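Local atomic coordinates of RNA-directed RNA polymerase (Infectious pancreatic necrosis virus, PDB entry 3ZED), a protein that probably copies the viral RNA genome as an RNA-dependent RNA polymerase, found both free and covalently attached to the genomic RNA. Residues Lys256-Phe270 with Trp322-Met334. Residues are numbered along the deposited sequence; the frame is centred on the assembly and turned at random.
Sequences KGDTTAEALVLADSF and WSAPYPTHLLLSM
Helix 260-270, with the turn leading into it, and the first turns of helix 326-340 form a buried helix-helix crossing in which Tyr326 is clamped between Lys256 and Ala263. The axes come within 8.6 Å at a crossing angle of -64°, and Ala267 CA lies 4.6 Å from Pro327 CA, consistent with the small Ala263 and Ala267 lying at the crossing.

The clamp is evident from both faces of the phenol. Lys256 CG sits 3.8 Å from the Tyr326 ring centroid, only 13° off the normal, while Ala263 CB is a second CH-pi partner on the opposite face, displaced toward the rim. Thr259 OG1 lies at the ring edge, in plane and 3.5 Å from Tyr326 CD2, though its hydrogen bond goes to Thr255 O. With CG anti to the backbone N (chi1 -169°), Tyr326 swings its ring into this slot.

Past the ring, the extended Lys256 chain bends at its last torsion, and its ammonium reaches the Ala324 carbonyl through a water, 3.0 Å from Lys256 NZ and 2.7 Å from Ala324 O; Ser246 O is a direct acceptor for the same NZ. Both segments lie within the range assigned to the birnavirus polymerase palm family, where strand 320-323 runs into helix 326-340 and Pro325 occupies the N-cap position. The turn at Lys256 directly follows the predicted GTP-binding segment Gly248-Thr255.

Farther along, the packing is apolar. Pro327 CG meets Leu266 CB at 3.6 Å, the two side chains lying side by side, and Ala267 CB faces Pro327 CB and Leu331 CG. Leu331 CD1 closes this end, 3.8 Å from Phe270 CD2 at the edge of the phenyl ring; helix 438-452 flanks both residues, through Met451 against Phe270 and Phe443 against Leu331.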
ATOM      1  N   LYS B 256      -4.257  11.636  13.850  1.00 60.40           N
ATOM      2  CA  LYS B 256      -2.801  11.754  13.966  1.00 59.76           C
ATOM      3  C   LYS B 256      -2.417  13.206  14.297  1.00 65.23           C
ATOM      4  O   LYS B 256      -1.500  13.424  15.087  1.00 66.22           O
ATOM      5  CB  LYS B 256      -2.105  11.251  12.693  1.00 59.06           C
ATOM      6  CG  LYS B 256      -2.015   9.725  12.641  1.00 52.10           C
ATOM      7  CD  LYS B 256      -1.166   9.241  11.470  1.00 47.56           C
ATOM      8  CE  LYS B 256      -0.889   7.760  11.501  1.00 48.12           C
ATOM      9  NZ  LYS B 256      -2.104   6.933  11.290  1.00 48.97           N
ATOM     10  N   GLY B 257      -3.163  14.172  13.747  1.00 62.94           N
ATOM     11  CA  GLY B 257      -2.987  15.595  14.036  1.00 64.11           C
ATOM     12  C   GLY B 257      -3.247  15.919  15.500  1.00 70.64           C
ATOM     13  O   GLY B 257      -2.550  16.744  16.094  1.00 71.76           O
ATOM     14  N   ASP B 258      -4.236  15.225  16.102  1.00 67.81           N
ATOM     15  CA  ASP B 258      -4.625  15.358  17.508  1.00 69.42           C
ATOM     16  C   ASP B 258      -3.571  14.814  18.472  1.00 73.55           C
ATOM     17  O   ASP B 258      -3.530  15.243  19.638  1.00 76.57           O
ATOM     18  CB  ASP B 258      -5.941  14.577  17.772  1.00 71.62           C
ATOM     19  CG  ASP B 258      -7.221  15.084  17.113  1.00 83.74           C
ATOM     20  OD1 ASP B 258      -7.274  16.282  16.752  1.00 87.55           O
ATOM     21  OD2 ASP B 258      -8.179  14.282  16.982  1.00 84.41           O
ATOM     22  N   THR B 259      -2.768  13.820  18.016  1.00 66.06           N
ATOM     23  CA  THR B 259      -1.827  13.074  18.869  1.00 65.43           C
ATOM     24  C   THR B 259      -0.330  13.140  18.456  1.00 68.23           C
ATOM     25  O   THR B 259       0.437  12.245  18.842  1.00 66.30           O
ATOM     26  CB  THR B 259      -2.271  11.609  18.890  1.00 62.72           C
ATOM     27  OG1 THR B 259      -2.321  11.140  17.539  1.00 61.19           O
ATOM     28  CG2 THR B 259      -3.630  11.414  19.562  1.00 56.82           C
ATOM     29  N   THR B 260       0.094  14.204  17.716  1.00 64.71           N
ATOM     30  CA  THR B 260       1.488  14.373  17.266  1.00 63.46           C
ATOM     31  C   THR B 260       2.494  14.227  18.428  1.00 67.19           C
ATOM     32  O   THR B 260       3.413  13.414  18.315  1.00 66.15           O
ATOM     33  CB  THR B 260       1.667  15.711  16.552  1.00 69.18           C
ATOM     34  OG1 THR B 260       0.720  15.768  15.484  1.00 69.89           O
ATOM     35  CG2 THR B 260       3.082  15.902  16.011  1.00 64.72           C
ATOM     36  N   ALA B 261       2.318  15.004  19.524  1.00 64.59           N
ATOM     37  CA  ALA B 261       3.211  14.981  20.686  1.00 66.28           C
ATOM     38  C   ALA B 261       3.237  13.587  21.335  1.00 69.47           C
ATOM     39  O   ALA B 261       4.320  13.049  21.587  1.00 69.15           O
ATOM     40  CB  ALA B 261       2.795  16.034  21.701  1.00 68.94           C
ATOM     41  N   GLU B 262       2.038  12.998  21.545  1.00 64.49           N
ATOM     42  CA  GLU B 262       1.805  11.678  22.119  1.00 63.73           C
ATOM     43  C   GLU B 262       2.590  10.613  21.351  1.00 65.45           C
ATOM     44  O   GLU B 262       3.335   9.842  21.962  1.00 65.51           O
ATOM     45  CB  GLU B 262       0.299  11.368  22.100  1.00 64.68           C
ATOM     46  CG  GLU B 262      -0.500  11.996  23.240  1.00 75.43           C
ATOM     47  CD  GLU B 262      -1.036  13.412  23.107  1.00 92.36           C
ATOM     48  OE1 GLU B 262      -1.083  13.944  21.976  1.00 78.34           O
ATOM     49  OE2 GLU B 262      -1.438  13.984  24.145  1.00 90.63           O
ATOM     50  N   ALA B 263       2.489  10.635  20.007  1.00 60.63           N
ATOM     51  CA  ALA B 263       3.174   9.708  19.096  1.00 58.28           C
ATOM     52  C   ALA B 263       4.687   9.787  19.260  1.00 61.70           C
ATOM     53  O   ALA B 263       5.319   8.754  19.419  1.00 60.90           O
ATOM     54  CB  ALA B 263       2.792  10.011  17.668  1.00 56.90           C
ATOM     55  N   LEU B 264       5.257  11.005  19.269  1.00 59.28           N
ATOM     56  CA  LEU B 264       6.688  11.248  19.451  1.00 59.52           C
ATOM     57  C   LEU B 264       7.148  10.711  20.792  1.00 66.52           C
ATOM     58  O   LEU B 264       8.122   9.971  20.825  1.00 67.23           O
ATOM     59  CB  LEU B 264       7.033  12.750  19.329  1.00 59.85           C
ATOM     60  CG  LEU B 264       6.822  13.400  17.963  1.00 61.33           C
ATOM     61  CD1 LEU B 264       6.963  14.909  18.054  1.00 61.89           C
ATOM     62  CD2 LEU B 264       7.769  12.829  16.918  1.00 60.80           C
ATOM     63  N   VAL B 265       6.412  11.017  21.884  1.00 63.52           N
ATOM     64  CA  VAL B 265       6.726  10.549  23.232  1.00 64.46           C
ATOM     65  C   VAL B 265       6.744   9.006  23.242  1.00 68.98           C
ATOM     66  O   VAL B 265       7.728   8.421  23.701  1.00 71.36           O
ATOM     67  CB  VAL B 265       5.764  11.146  24.314  1.00 69.31           C
ATOM     68  CG1 VAL B 265       5.925  10.449  25.667  1.00 70.98           C
ATOM     69  CG2 VAL B 265       5.965  12.648  24.473  1.00 69.99           C
ATOM     70  N   LEU B 266       5.689   8.361  22.712  1.00 63.22           N
ATOM     71  CA  LEU B 266       5.571   6.901  22.705  1.00 61.76           C
ATOM     72  C   LEU B 266       6.606   6.229  21.797  1.00 62.97           C
ATOM     73  O   LEU B 266       7.224   5.254  22.236  1.00 62.55           O
ATOM     74  CB  LEU B 266       4.150   6.466  22.308  1.00 60.82           C
ATOM     75  CG  LEU B 266       3.031   6.740  23.326  1.00 67.42           C
ATOM     76  CD1 LEU B 266       1.716   6.209  22.818  1.00 66.50           C
ATOM     77  CD2 LEU B 266       3.352   6.133  24.733  1.00 71.73           C
ATOM     78  N   ALA B 267       6.803   6.746  20.552  1.00 57.40           N
ATOM     79  CA  ALA B 267       7.789   6.203  19.604  1.00 56.18           C
ATOM     80  C   ALA B 267       9.205   6.371  20.156  1.00 61.94           C
ATOM     81  O   ALA B 267       9.970   5.412  20.097  1.00 62.32           O
ATOM     82  CB  ALA B 267       7.662   6.857  18.239  1.00 55.58           C
ATOM     83  N   ASP B 268       9.523   7.541  20.771  1.00 59.05           N
ATOM     84  CA  ASP B 268      10.815   7.801  21.414  1.00 60.59           C
ATOM     85  C   ASP B 268      11.102   6.795  22.518  1.00 64.63           C
ATOM     86  O   ASP B 268      12.175   6.191  22.544  1.00 64.84           O
ATOM     87  CB  ASP B 268      10.848   9.208  22.049  1.00 64.13           C
ATOM     88  CG  ASP B 268      11.159  10.387  21.151  1.00 72.78           C
ATOM     89  OD1 ASP B 268      10.946  10.275  19.918  1.00 71.40           O
ATOM     90  OD2 ASP B 268      11.548  11.445  21.686  1.00 78.33           O
ATOM     91  N   SER B 269      10.141   6.640  23.445  1.00 61.72           N
ATOM     92  CA  SER B 269      10.268   5.767  24.612  1.00 63.14           C
ATOM     93  C   SER B 269      10.408   4.308  24.206  1.00 65.59           C
ATOM     94  O   SER B 269      11.211   3.607  24.807  1.00 66.30           O
ATOM     95  CB  SER B 269       9.077   5.941  25.551  1.00 67.60           C
ATOM     96  OG  SER B 269       8.946   7.284  25.987  1.00 78.67           O
ATOM     97  N   PHE B 270       9.664   3.864  23.173  1.00 59.69           N
ATOM     98  CA  PHE B 270       9.734   2.479  22.730  1.00 58.47           C
ATOM     99  C   PHE B 270      11.111   2.130  22.155  1.00 63.57           C
ATOM    100  O   PHE B 270      11.682   1.131  22.578  1.00 63.91           O
ATOM    101  CB  PHE B 270       8.626   2.149  21.702  1.00 57.50           C
ATOM    102  CG  PHE B 270       8.632   0.703  21.265  1.00 57.36           C
ATOM    103  CD1 PHE B 270       8.327  -0.318  22.165  1.00 60.31           C
ATOM    104  CD2 PHE B 270       8.969   0.356  19.958  1.00 58.16           C
ATOM    105  CE1 PHE B 270       8.335  -1.659  21.760  1.00 60.91           C
ATOM    106  CE2 PHE B 270       8.979  -0.988  19.548  1.00 60.03           C
ATOM    107  CZ  PHE B 270       8.662  -1.985  20.452  1.00 58.78           C
ATOM    108  N   TRP B 322      -6.164  -2.584   8.701  1.00 40.71           N
ATOM    109  CA  TRP B 322      -5.493  -2.810   9.979  1.00 40.62           C
ATOM    110  C   TRP B 322      -4.836  -1.477  10.315  1.00 46.43           C
ATOM    111  O   TRP B 322      -3.813  -1.103   9.725  1.00 45.27           O
ATOM    112  CB  TRP B 322      -4.502  -3.954   9.838  1.00 39.03           C
ATOM    113  CG  TRP B 322      -3.951  -4.485  11.130  1.00 42.14           C
ATOM    114  CD1 TRP B 322      -4.415  -5.558  11.836  1.00 46.14           C
ATOM    115  CD2 TRP B 322      -2.751  -4.051  11.796  1.00 42.65           C
ATOM    116  NE1 TRP B 322      -3.585  -5.813  12.909  1.00 47.61           N
ATOM    117  CE2 TRP B 322      -2.563  -4.897  12.914  1.00 48.37           C
ATOM    118  CE3 TRP B 322      -1.813  -3.022  11.556  1.00 43.27           C
ATOM    119  CZ2 TRP B 322      -1.480  -4.748  13.792  1.00 48.32           C
ATOM    120  CZ3 TRP B 322      -0.743  -2.876  12.419  1.00 45.29           C
ATOM    121  CH2 TRP B 322      -0.585  -3.727  13.529  1.00 47.51           C
ATOM    122  N   SER B 323      -5.506  -0.694  11.165  1.00 44.36           N
ATOM    123  CA  SER B 323      -5.048   0.650  11.415  1.00 44.70           C
ATOM    124  C   SER B 323      -3.991   0.668  12.529  1.00 50.35           C
ATOM    125  O   SER B 323      -4.299   0.649  13.723  1.00 50.45           O
ATOM    126  CB  SER B 323      -6.234   1.566  11.691  1.00 49.05           C
ATOM    127  OG  SER B 323      -5.818   2.918  11.642  1.00 65.14           O
ATOM    128  N   ALA B 324      -2.721   0.697  12.093  1.00 48.19           N
ATOM    129  CA  ALA B 324      -1.525   0.682  12.932  1.00 48.60           C
ATOM    130  C   ALA B 324      -1.461   1.862  13.866  1.00 51.21           C
ATOM    131  O   ALA B 324      -1.707   2.999  13.436  1.00 49.41           O
ATOM    132  CB  ALA B 324      -0.265   0.687  12.058  1.00 48.82           C
ATOM    133  N   PRO B 325      -1.080   1.607  15.140  1.00 48.34           N
ATOM    134  CA  PRO B 325      -0.851   2.720  16.075  1.00 48.25           C
ATOM    135  C   PRO B 325       0.144   3.721  15.485  1.00 48.84           C
ATOM    136  O   PRO B 325       1.132   3.319  14.871  1.00 46.63           O
ATOM    137  CB  PRO B 325      -0.262   2.014  17.298  1.00 50.90           C
ATOM    138  CG  PRO B 325      -0.810   0.634  17.221  1.00 55.26           C
ATOM    139  CD  PRO B 325      -0.756   0.311  15.777  1.00 49.89           C
ATOM    140  N   TYR B 326      -0.139   5.019  15.642  1.00 46.16           N
ATOM    141  CA  TYR B 326       0.693   6.116  15.148  1.00 46.33           C
ATOM    142  C   TYR B 326       2.206   5.898  15.473  1.00 50.82           C
ATOM    143  O   TYR B 326       2.993   5.989  14.529  1.00 50.49           O
ATOM    144  CB  TYR B 326       0.179   7.472  15.695  1.00 48.09           C
ATOM    145  CG  TYR B 326       0.764   8.735  15.086  1.00 49.33           C
ATOM    146  CD1 TYR B 326       1.688   8.674  14.042  1.00 50.41           C
ATOM    147  CD2 TYR B 326       0.324   9.992  15.489  1.00 50.80           C
ATOM    148  CE1 TYR B 326       2.204   9.833  13.464  1.00 51.58           C
ATOM    149  CE2 TYR B 326       0.832  11.157  14.917  1.00 51.55           C
ATOM    150  CZ  TYR B 326       1.779  11.073  13.912  1.00 58.30           C
ATOM    151  OH  TYR B 326       2.317  12.223  13.389  1.00 61.74           O
ATOM    152  N   PRO B 327       2.645   5.564  16.716  1.00 49.08           N
ATOM    153  CA  PRO B 327       4.099   5.396  16.962  1.00 49.74           C
ATOM    154  C   PRO B 327       4.733   4.273  16.131  1.00 53.13           C
ATOM    155  O   PRO B 327       5.833   4.467  15.620  1.00 52.30           O
ATOM    156  CB  PRO B 327       4.170   5.090  18.465  1.00 52.70           C
ATOM    157  CG  PRO B 327       2.918   5.647  19.024  1.00 57.54           C
ATOM    158  CD  PRO B 327       1.886   5.400  17.974  1.00 52.00           C
ATOM    159  N   THR B 328       4.025   3.125  15.961  1.00 49.63           N
ATOM    160  CA  THR B 328       4.504   1.970  15.171  1.00 48.17           C
ATOM    161  C   THR B 328       4.676   2.379  13.698  1.00 48.82           C
ATOM    162  O   THR B 328       5.728   2.092  13.120  1.00 46.72           O
ATOM    163  CB  THR B 328       3.559   0.775  15.339  1.00 48.36           C
ATOM    164  OG1 THR B 328       3.541   0.446  16.717  1.00 50.68           O
ATOM    165  CG2 THR B 328       3.998  -0.449  14.552  1.00 40.97           C
ATOM    166  N   HIS B 329       3.661   3.066  13.120  1.00 44.97           N
ATOM    167  CA  HIS B 329       3.670   3.556  11.736  1.00 44.19           C
ATOM    168  C   HIS B 329       4.867   4.501  11.500  1.00 50.13           C
ATOM    169  O   HIS B 329       5.536   4.383  10.478  1.00 51.72           O
ATOM    170  CB  HIS B 329       2.348   4.269  11.397  1.00 44.35           C
ATOM    171  CG  HIS B 329       2.339   4.824  10.012  1.00 47.09           C
ATOM    172  ND1 HIS B 329       2.246   3.990   8.905  1.00 47.98           N
ATOM    173  CD2 HIS B 329       2.477   6.102   9.586  1.00 48.70           C
ATOM    174  CE1 HIS B 329       2.313   4.783   7.851  1.00 46.39           C
ATOM    175  NE2 HIS B 329       2.436   6.061   8.207  1.00 47.32           N
ATOM    176  N   LEU B 330       5.143   5.401  12.460  1.00 45.65           N
ATOM    177  CA  LEU B 330       6.224   6.382  12.403  1.00 45.76           C
ATOM    178  C   LEU B 330       7.605   5.687  12.366  1.00 48.76           C
ATOM    179  O   LEU B 330       8.426   6.006  11.510  1.00 45.92           O
ATOM    180  CB  LEU B 330       6.097   7.321  13.624  1.00 47.57           C
ATOM    181  CG  LEU B 330       6.898   8.637  13.660  1.00 53.76           C
ATOM    182  CD1 LEU B 330       6.614   9.530  12.417  1.00 52.81           C
ATOM    183  CD2 LEU B 330       6.603   9.394  14.948  1.00 56.11           C
ATOM    184  N   LEU B 331       7.831   4.703  13.257  1.00 48.45           N
ATOM    185  CA  LEU B 331       9.093   3.943  13.343  1.00 48.54           C
ATOM    186  C   LEU B 331       9.343   3.092  12.079  1.00 51.03           C
ATOM    187  O   LEU B 331      10.463   3.078  11.574  1.00 50.84           O
ATOM    188  CB  LEU B 331       9.111   3.054  14.596  1.00 48.68           C
ATOM    189  CG  LEU B 331       9.136   3.765  15.955  1.00 53.46           C
ATOM    190  CD1 LEU B 331       8.813   2.780  17.089  1.00 54.27           C
ATOM    191  CD2 LEU B 331      10.473   4.460  16.211  1.00 55.39           C
ATOM    192  N   LEU B 332       8.301   2.432  11.551  1.00 46.36           N
ATOM    193  CA  LEU B 332       8.396   1.631  10.330  1.00 44.53           C
ATOM    194  C   LEU B 332       8.704   2.513   9.108  1.00 46.44           C
ATOM    195  O   LEU B 332       9.561   2.162   8.294  1.00 45.44           O
ATOM    196  CB  LEU B 332       7.076   0.845  10.066  1.00 43.04           C
ATOM    197  CG  LEU B 332       6.728  -0.330  10.976  1.00 47.26           C
ATOM    198  CD1 LEU B 332       5.413  -0.922  10.590  1.00 45.82           C
ATOM    199  CD2 LEU B 332       7.793  -1.409  10.936  1.00 49.90           C
ATOM    200  N   SER B 333       7.992   3.654   8.995  1.00 42.00           N
ATOM    201  CA  SER B 333       8.097   4.606   7.883  1.00 41.08           C
ATOM    202  C   SER B 333       9.456   5.257   7.839  1.00 43.43           C
ATOM    203  O   SER B 333       9.899   5.600   6.746  1.00 42.87           O
ATOM    204  CB  SER B 333       6.997   5.661   7.955  1.00 45.15           C
ATOM    205  OG  SER B 333       5.743   5.018   7.821  1.00 54.84           O
ATOM    206  N   MET B 334      10.140   5.384   8.998  1.00 40.30           N
ATOM    207  CA  MET B 334      11.504   5.917   9.067  1.00 40.35           C
ATOM    208  C   MET B 334      12.508   4.970   8.343  1.00 46.16           C
ATOM    209  O   MET B 334      13.538   5.426   7.871  1.00 45.48           O
ATOM    210  CB  MET B 334      11.924   6.133  10.526  1.00 43.34           C
ATOM    211  CG  MET B 334      11.405   7.417  11.106  1.00 46.78           C
ATOM    212  SD  MET B 334      11.653   7.551  12.898  1.00 52.32           S
ATOM    213  CE  MET B 334      13.425   7.759  12.983  1.00 50.24           C
TER
HETATM  214  O   HOH W   1      -1.181   4.115  11.031  1.00 49.04           O